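Local coordinates for protein putative fimbrial subunit (Corynebacterium diphtheriae, PDB 4HSQ) that probably builds, as the major pilin SpaD, the shaft of cell-surface pili used in adhesion, and binds a calcium ion in its C-terminal domain, at residues N16-Y21 against T185-K190; R121-F126 against E134-T139; N240-E245 against L265-K270. One frame throughout, in Å; residues are numbered along the deposited sequence.

Interaction 1: residues N16-Y21 against T185-K190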
# COMPACT_ATOMS: atom_id res chain seq x y z
N ASN A 16 4.96 2.73 -0.03
CA ASN A 16 4.25 3.71 0.78
C ASN A 16 3.06 4.32 -0.02
O ASN A 16 2.69 3.80 -1.07
CB ASN A 16 5.26 4.76 1.27
CG ASN A 16 6.31 4.10 2.16
OD1 ASN A 16 6.01 3.33 3.08
ND2 ASN A 16 7.56 4.35 1.91
N ILE A 17 2.43 5.36 0.51
CA ILE A 17 1.32 5.98 -0.22
C ILE A 17 1.85 6.50 -1.58
O ILE A 17 2.94 7.07 -1.62
CB ILE A 17 0.67 7.10 0.63
CG1 ILE A 17 -0.11 6.54 1.85
CG2 ILE A 17 -0.14 8.11 -0.20
CD1 ILE A 17 -1.03 5.47 1.64
N GLN A 18 1.10 6.24 -2.65
CA GLN A 18 1.36 6.65 -4.05
C GLN A 18 2.51 5.83 -4.70
O GLN A 18 2.91 6.11 -5.82
CB GLN A 18 1.57 8.17 -4.17
CG GLN A 18 0.24 8.95 -3.97
CD GLN A 18 -0.77 8.72 -5.10
OE1 GLN A 18 -0.52 8.00 -6.06
NE2 GLN A 18 -1.92 9.38 -5.05
N ASP A 19 3.01 4.79 -4.00
CA ASP A 19 3.95 3.84 -4.56
C ASP A 19 3.14 2.72 -5.18
O ASP A 19 2.21 2.20 -4.54
CB ASP A 19 4.92 3.29 -3.51
CG ASP A 19 5.94 4.29 -3.01
OD1 ASP A 19 6.32 5.20 -3.80
OD2 ASP A 19 6.41 4.14 -1.86
N ALA A 20 3.47 2.34 -6.41
CA ALA A 20 2.73 1.26 -7.08
C ALA A 20 2.93 -0.07 -6.38
O ALA A 20 4.05 -0.40 -5.98
CB ALA A 20 3.17 1.14 -8.52
N TYR A 21 1.85 -0.85 -6.25
CA TYR A 21 1.98 -2.21 -5.71
C TYR A 21 1.01 -3.10 -6.46
O TYR A 21 0.22 -2.58 -7.25
CB TYR A 21 1.87 -2.30 -4.19
CG TYR A 21 0.49 -2.07 -3.60
CD1 TYR A 21 -0.39 -3.14 -3.42
CD2 TYR A 21 0.12 -0.82 -3.11
CE1 TYR A 21 -1.63 -2.95 -2.81
CE2 TYR A 21 -1.12 -0.62 -2.51
CZ TYR A 21 -1.99 -1.69 -2.35
OH TYR A 21 -3.22 -1.53 -1.77
N THR A 185 11.10 9.17 -1.16
CA THR A 185 10.09 10.02 -1.76
C THR A 185 8.74 9.38 -1.42
O THR A 185 8.50 8.20 -1.72
CB THR A 185 10.30 10.20 -3.26
OG1 THR A 185 11.54 10.87 -3.47
CG2 THR A 185 9.15 11.00 -3.91
N VAL A 186 7.88 10.17 -0.79
CA VAL A 186 6.54 9.75 -0.41
C VAL A 186 5.59 10.78 -1.00
O VAL A 186 5.61 11.95 -0.58
CB VAL A 186 6.33 9.53 1.12
CG1 VAL A 186 4.93 9.00 1.40
CG2 VAL A 186 7.39 8.60 1.70
N ASP A 187 4.77 10.34 -1.96
CA ASP A 187 3.77 11.14 -2.68
C ASP A 187 4.42 12.43 -3.25
O ASP A 187 4.01 13.53 -2.91
CB ASP A 187 2.54 11.44 -1.79
CG ASP A 187 1.32 11.99 -2.55
OD1 ASP A 187 1.44 12.24 -3.78
OD2 ASP A 187 0.24 12.11 -1.93
N GLY A 188 5.48 12.26 -4.05
CA GLY A 188 6.24 13.32 -4.70
C GLY A 188 7.10 14.22 -3.83
O GLY A 188 7.71 15.17 -4.34
N VAL A 189 7.19 13.94 -2.52
CA VAL A 189 7.93 14.77 -1.55
C VAL A 189 9.06 13.96 -0.90
O VAL A 189 8.82 12.83 -0.49
CB VAL A 189 6.92 15.31 -0.49
CG1 VAL A 189 7.63 16.10 0.58
CG2 VAL A 189 5.84 16.17 -1.14
N LYS A 190 10.28 14.55 -0.77
CA LYS A 190 11.40 13.84 -0.13
C LYS A 190 12.04 14.67 0.98
O LYS A 190 13.09 14.31 1.53
CB LYS A 190 12.44 13.36 -1.16
CG LYS A 190 13.23 14.43 -1.89
CD LYS A 190 14.31 13.74 -2.71
CE LYS A 190 15.22 14.70 -3.43
NZ LYS A 190 16.08 13.98 -4.42
O HOH W 1 8.20 5.75 -0.68
O HOH W 2 5.08 7.60 -3.18
O HOH W 3 -2.26 11.01 -2.86
O HOH W 4 8.55 6.67 -4.00
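Gln-18 meets Asp-187 because its CG stands anti to the carbonyl carbon (chi1 -72°) and the chain then bends, while Asp-187 swings its CG anti to the backbone N (chi1 -167°). The contact sets one beta turn against another at the junction of the two domains. The first domain of this D2-D3 fragment offers a type II turn, Asn-16 to Asp-19; the second, prealbumin-like, offers a type I' turn, Val-186 to Val-189, held by backbone bonds in both directions. The two side chains cross, Gln-18 CG lying 3.5 Å from Asp-187 OD1, with amide and carboxylate planes 45° apart. Direct contact is otherwise slight: Val-186 CG1 comes no nearer than 4.1 Å to Ile-17 O. Water does most of the joining. One water donates to Ile-17 O and Asp-19 OD1 and accepts from Asp-187 N, and two more lie between the Asp-19 carboxylate and Thr-185 O. Asp-19 is itself steadied from within its turn, where Asn-16 N donates to OD2 at 2.7 Å. Asn-16 OD1 accepts from His-206 N, and the Ile-17 backbone bonds to Gly-204, direct ties to strand 199-206. Beside the crossed side chains, a water accepts from Gln-18 NE2 at 2.8 Å and donates to Asp-187 OD2 at 2.9 Å.

Interaction 2: residues R121-F126 against E134-T139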
# COMPACT_ATOMS: atom_id res chain seq x y z
N ARG A 121 -10.54 -8.13 -2.00
CA ARG A 121 -11.11 -9.43 -2.32
C ARG A 121 -11.54 -9.42 -3.79
O ARG A 121 -11.91 -8.37 -4.31
CB ARG A 121 -12.32 -9.73 -1.41
CG ARG A 121 -12.66 -11.21 -1.32
CD ARG A 121 -14.02 -11.44 -0.68
NE ARG A 121 -14.06 -11.06 0.73
CZ ARG A 121 -13.80 -11.88 1.75
NH1 ARG A 121 -13.44 -13.14 1.51
NH2 ARG A 121 -13.87 -11.45 3.00
N ALA A 122 -11.56 -10.57 -4.43
CA ALA A 122 -12.02 -10.62 -5.82
C ALA A 122 -12.93 -11.83 -6.05
O ALA A 122 -13.06 -12.70 -5.19
CB ALA A 122 -10.82 -10.69 -6.75
N ASP A 123 -13.55 -11.85 -7.21
CA ASP A 123 -14.41 -12.91 -7.70
C ASP A 123 -13.94 -13.31 -9.10
O ASP A 123 -13.48 -12.46 -9.87
CB ASP A 123 -15.87 -12.43 -7.79
CG ASP A 123 -16.41 -11.62 -6.63
OD1 ASP A 123 -16.54 -12.18 -5.53
OD2 ASP A 123 -16.74 -10.42 -6.83
N VAL A 124 -14.09 -14.58 -9.44
CA VAL A 124 -13.90 -15.07 -10.79
C VAL A 124 -15.29 -15.61 -11.16
O VAL A 124 -15.93 -16.29 -10.35
CB VAL A 124 -12.72 -16.05 -11.04
CG1 VAL A 124 -11.40 -15.46 -10.52
CG2 VAL A 124 -12.97 -17.42 -10.43
N ILE A 125 -15.81 -15.16 -12.28
CA ILE A 125 -17.16 -15.51 -12.74
C ILE A 125 -17.02 -16.11 -14.13
O ILE A 125 -16.44 -15.49 -15.04
CB ILE A 125 -18.12 -14.27 -12.68
CG1 ILE A 125 -18.07 -13.60 -11.27
CG2 ILE A 125 -19.57 -14.68 -13.03
CD1 ILE A 125 -18.51 -12.12 -11.18
N PHE A 126 -17.56 -17.33 -14.31
CA PHE A 126 -17.46 -17.97 -15.61
C PHE A 126 -18.67 -18.84 -15.90
O PHE A 126 -19.41 -19.20 -14.99
CB PHE A 126 -16.18 -18.82 -15.68
CG PHE A 126 -16.08 -19.91 -14.62
CD1 PHE A 126 -16.66 -21.16 -14.81
CD2 PHE A 126 -15.33 -19.70 -13.46
CE1 PHE A 126 -16.55 -22.16 -13.84
CE2 PHE A 126 -15.19 -20.72 -12.51
CZ PHE A 126 -15.81 -21.94 -12.70
N GLU A 134 -23.75 -20.26 -14.67
CA GLU A 134 -22.76 -19.27 -14.26
C GLU A 134 -22.26 -19.67 -12.88
O GLU A 134 -23.06 -19.96 -12.00
CB GLU A 134 -23.34 -17.85 -14.28
CG GLU A 134 -22.27 -16.78 -14.21
CD GLU A 134 -22.73 -15.34 -14.39
OE1 GLU A 134 -23.43 -14.83 -13.49
OE2 GLU A 134 -22.29 -14.69 -15.37
N VAL A 135 -20.92 -19.70 -12.71
CA VAL A 135 -20.25 -20.05 -11.44
C VAL A 135 -19.51 -18.81 -10.95
O VAL A 135 -18.88 -18.12 -11.75
CB VAL A 135 -19.30 -21.27 -11.62
CG1 VAL A 135 -18.49 -21.54 -10.35
CG2 VAL A 135 -20.07 -22.53 -12.04
N LYS A 136 -19.61 -18.52 -9.64
CA LYS A 136 -18.93 -17.39 -9.03
C LYS A 136 -18.11 -17.89 -7.83
O LYS A 136 -18.66 -18.40 -6.85
CB LYS A 136 -19.93 -16.28 -8.64
CG LYS A 136 -19.27 -15.05 -8.02
CD LYS A 136 -20.21 -14.33 -7.07
CE LYS A 136 -19.86 -12.87 -6.90
NZ LYS A 136 -20.52 -12.02 -7.93
N ASN A 137 -16.78 -17.78 -7.95
CA ASN A 137 -15.84 -18.19 -6.90
C ASN A 137 -15.15 -16.96 -6.35
O ASN A 137 -14.67 -16.14 -7.13
CB ASN A 137 -14.84 -19.18 -7.42
CG ASN A 137 -15.46 -20.48 -7.82
OD1 ASN A 137 -16.42 -20.94 -7.20
ND2 ASN A 137 -14.93 -21.11 -8.84
N LYS A 138 -15.22 -16.78 -5.03
CA LYS A 138 -14.63 -15.63 -4.36
C LYS A 138 -13.27 -16.02 -3.80
O LYS A 138 -13.06 -17.18 -3.40
CB LYS A 138 -15.54 -15.12 -3.23
CG LYS A 138 -16.95 -14.75 -3.69
CD LYS A 138 -17.82 -14.29 -2.53
CE LYS A 138 -18.10 -12.81 -2.57
NZ LYS A 138 -19.18 -12.48 -3.53
N THR A 139 -12.35 -15.05 -3.76
CA THR A 139 -11.05 -15.32 -3.17
C THR A 139 -11.14 -15.07 -1.68
O THR A 139 -12.14 -14.53 -1.18
CB THR A 139 -9.99 -14.34 -3.76
OG1 THR A 139 -10.33 -13.02 -3.32
CG2 THR A 139 -9.84 -14.42 -5.29
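Phe-126 and Val-135 form a hydrogen-bonded pair near the turn end of an antiparallel beta hairpin, and their side chains lie alongside each other on one face of it. The CB of Val-135 sits over the ring, 4.0 Å from the Phe-126 centroid and 24° off its normal, a CH-pi contact. A chi1 of 58° puts the Phe-126 ring between its backbone N and carbonyl carbon, and from there it leans over the neighbouring strand; Asn-137 ND2 comes to the ring edge, 3.7 Å from CE2. Asn-137 also pairs with Val-124 through two backbone bonds, the shorter from Val-124 N to Asn-137 O at 2.8 Å. On the other face Lys-138 runs beside Asp-123, its NZ 3.3 Å from OD1 in a salt bridge whose hydrogen bond is weak, and Ile-125 CG1 rests on Lys-136 CG at 3.8 Å.

At the other end Thr-139 N still donates to Ala-122 O, but the return bond from Ala-122 N goes to Thr-139 OG1 at 3.0 Å, while Arg-121 NH1 reaches Thr-139 O at 3.3 Å. Further out, strand 41-46 hydrogen-bonds to Asp-123 and Ile-125 on the far side of strand 117-127, and Ile-25 and Phe-43 pack on Val-124. The face bearing Phe-126 and Val-124 is largely apolar and turned to the domain interior, whereas that bearing Asp-123, Ile-125, Lys-136 and Lys-138 combines a salt bridge with aliphatic packing.

Interaction 3: residues N240-E245 against L265-K270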
# COMPACT_ATOMS: atom_id res chain seq x y z
N ASN A 240 20.80 13.64 15.22
CA ASN A 240 19.76 14.27 14.40
C ASN A 240 18.92 13.19 13.69
O ASN A 240 18.11 13.52 12.83
CB ASN A 240 20.37 15.28 13.41
CG ASN A 240 21.18 14.66 12.30
OD1 ASN A 240 21.88 13.66 12.49
ND2 ASN A 240 21.10 15.25 11.11
N VAL A 241 19.06 11.92 14.11
CA VAL A 241 18.29 10.80 13.55
C VAL A 241 17.41 10.21 14.65
O VAL A 241 17.89 9.87 15.73
CB VAL A 241 19.15 9.70 12.85
CG1 VAL A 241 18.26 8.52 12.41
CG2 VAL A 241 19.91 10.26 11.63
N THR A 242 16.12 10.13 14.38
CA THR A 242 15.11 9.59 15.29
C THR A 242 14.52 8.34 14.65
O THR A 242 14.00 8.43 13.54
CB THR A 242 13.99 10.64 15.53
OG1 THR A 242 14.54 11.80 16.12
CG2 THR A 242 12.83 10.10 16.38
N GLU A 243 14.56 7.20 15.34
CA GLU A 243 13.98 5.99 14.75
C GLU A 243 12.52 5.90 15.17
O GLU A 243 12.15 6.33 16.25
CB GLU A 243 14.78 4.72 15.13
CG GLU A 243 14.74 4.35 16.60
CD GLU A 243 15.48 3.07 16.93
OE1 GLU A 243 16.42 2.72 16.17
OE2 GLU A 243 15.18 2.46 17.98
N ILE A 244 11.70 5.35 14.29
CA ILE A 244 10.27 5.20 14.52
C ILE A 244 9.88 3.73 14.42
O ILE A 244 10.14 3.11 13.38
CB ILE A 244 9.51 6.05 13.44
CG1 ILE A 244 9.89 7.55 13.48
CG2 ILE A 244 8.00 5.85 13.52
CD1 ILE A 244 9.51 8.28 14.72
N GLU A 245 9.20 3.20 15.45
CA GLU A 245 8.64 1.83 15.45
C GLU A 245 7.24 1.95 14.85
O GLU A 245 6.27 2.24 15.56
CB GLU A 245 8.58 1.21 16.87
CG GLU A 245 9.90 1.21 17.63
CD GLU A 245 10.08 0.13 18.68
OE1 GLU A 245 11.19 0.04 19.25
OE2 GLU A 245 9.12 -0.64 18.93
N LEU A 265 0.83 8.06 13.92
CA LEU A 265 1.85 7.96 14.93
C LEU A 265 2.41 9.35 15.05
O LEU A 265 2.72 9.96 14.03
CB LEU A 265 2.92 6.95 14.54
CG LEU A 265 3.92 6.59 15.65
CD1 LEU A 265 4.26 5.12 15.59
CD2 LEU A 265 5.19 7.39 15.52
N VAL A 266 2.51 9.88 16.27
CA VAL A 266 3.03 11.22 16.52
C VAL A 266 4.42 11.08 17.14
O VAL A 266 4.60 10.40 18.15
CB VAL A 266 2.10 12.11 17.42
CG1 VAL A 266 2.71 13.48 17.69
CG2 VAL A 266 0.72 12.26 16.81
N SER A 267 5.39 11.72 16.52
CA SER A 267 6.79 11.75 16.96
C SER A 267 7.16 13.16 17.42
O SER A 267 7.15 14.05 16.58
CB SER A 267 7.70 11.33 15.81
OG SER A 267 9.06 11.33 16.20
N GLU A 268 7.48 13.37 18.72
CA GLU A 268 7.91 14.69 19.24
C GLU A 268 9.39 14.75 19.23
O GLU A 268 10.02 13.84 19.77
CB GLU A 268 7.40 14.97 20.66
CG GLU A 268 5.92 15.21 20.78
CD GLU A 268 5.45 15.88 22.05
OE1 GLU A 268 6.17 15.83 23.07
OE2 GLU A 268 4.33 16.45 22.03
N ILE A 269 9.97 15.75 18.55
CA ILE A 269 11.42 15.86 18.39
C ILE A 269 11.84 17.19 18.99
O ILE A 269 11.23 18.23 18.69
CB ILE A 269 11.85 15.70 16.89
CG1 ILE A 269 11.45 14.26 16.40
CG2 ILE A 269 13.37 15.95 16.72
CD1 ILE A 269 11.50 14.01 14.96
N LYS A 270 12.85 17.15 19.88
CA LYS A 270 13.27 18.34 20.62
C LYS A 270 14.48 19.02 19.97
O LYS A 270 15.27 18.38 19.28
CB LYS A 270 13.59 18.01 22.10
CG LYS A 270 12.59 17.12 22.83
CD LYS A 270 11.46 17.90 23.48
CE LYS A 270 10.59 16.98 24.32
NZ LYS A 270 9.29 17.61 24.66
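Ile-244 and Leu-265, with Thr-242 close behind, account for most of the surface buried here, where two layers of a beta sandwich, the prealbumin-like fold of CnaB-type domains, face each other. Strand 241-244 closes the edge of one sheet; strand 264-271 belongs to the other, and the axes of the two segments pass 9.4 Å apart, too far for backbone pairing, so the contact is made chiefly by side chains. Ile-244 and Leu-265 overlap alongside one another while pointing opposite ways, with Ile-244 CG2 3.8 Å from Leu-265 CD2. The other branch of Leu-265, CD1, lies 3.5 Å from Glu-245 O. Leu-265 also packs on Leu-149, and its side chain comes within about 5 Å of the calcium ion, which Ile-251 and the adjoining Thr-264 help to bind; the contact therefore borders the metal site. Thr-242 meets Ile-269 tip to tip, its OG1 3.9 Å from Ile-269 CD1, while its methyl faces Ser-267. Backbone bonds of Thr-242 to Leu-225 and of Ile-244 to Phe-223 hold the first strand in its own sheet. Ser-267 lies between the two larger contacts. With chi1 and chi2 of -58° and -65°, Ile-244 drops its CD1 onto this serine, 3.4 Å from Ser-267 OG.

How the interactions relate
All three contacts are partly buried. Interaction 2 is pairing of neighbouring strands within the first domain of the fragment, the largest interface and the only one of the three carried by direct hydrogen bonds, with one buried face and exposed lysines on the other. Interaction 3 lies between the sheets of the second domain, where buried Ile-244, Ser-267 and Ile-269 take part in van der Waals packing of apolar and hydroxyl-bearing side chains. Interaction 1 joins the two domains and is bridged mainly by water. Interactions 2 and 3 reach the same mixed sheet, through strands 117-127 and 264-271, both paired with the long strand 142-155, yet their centres are 45 Å apart.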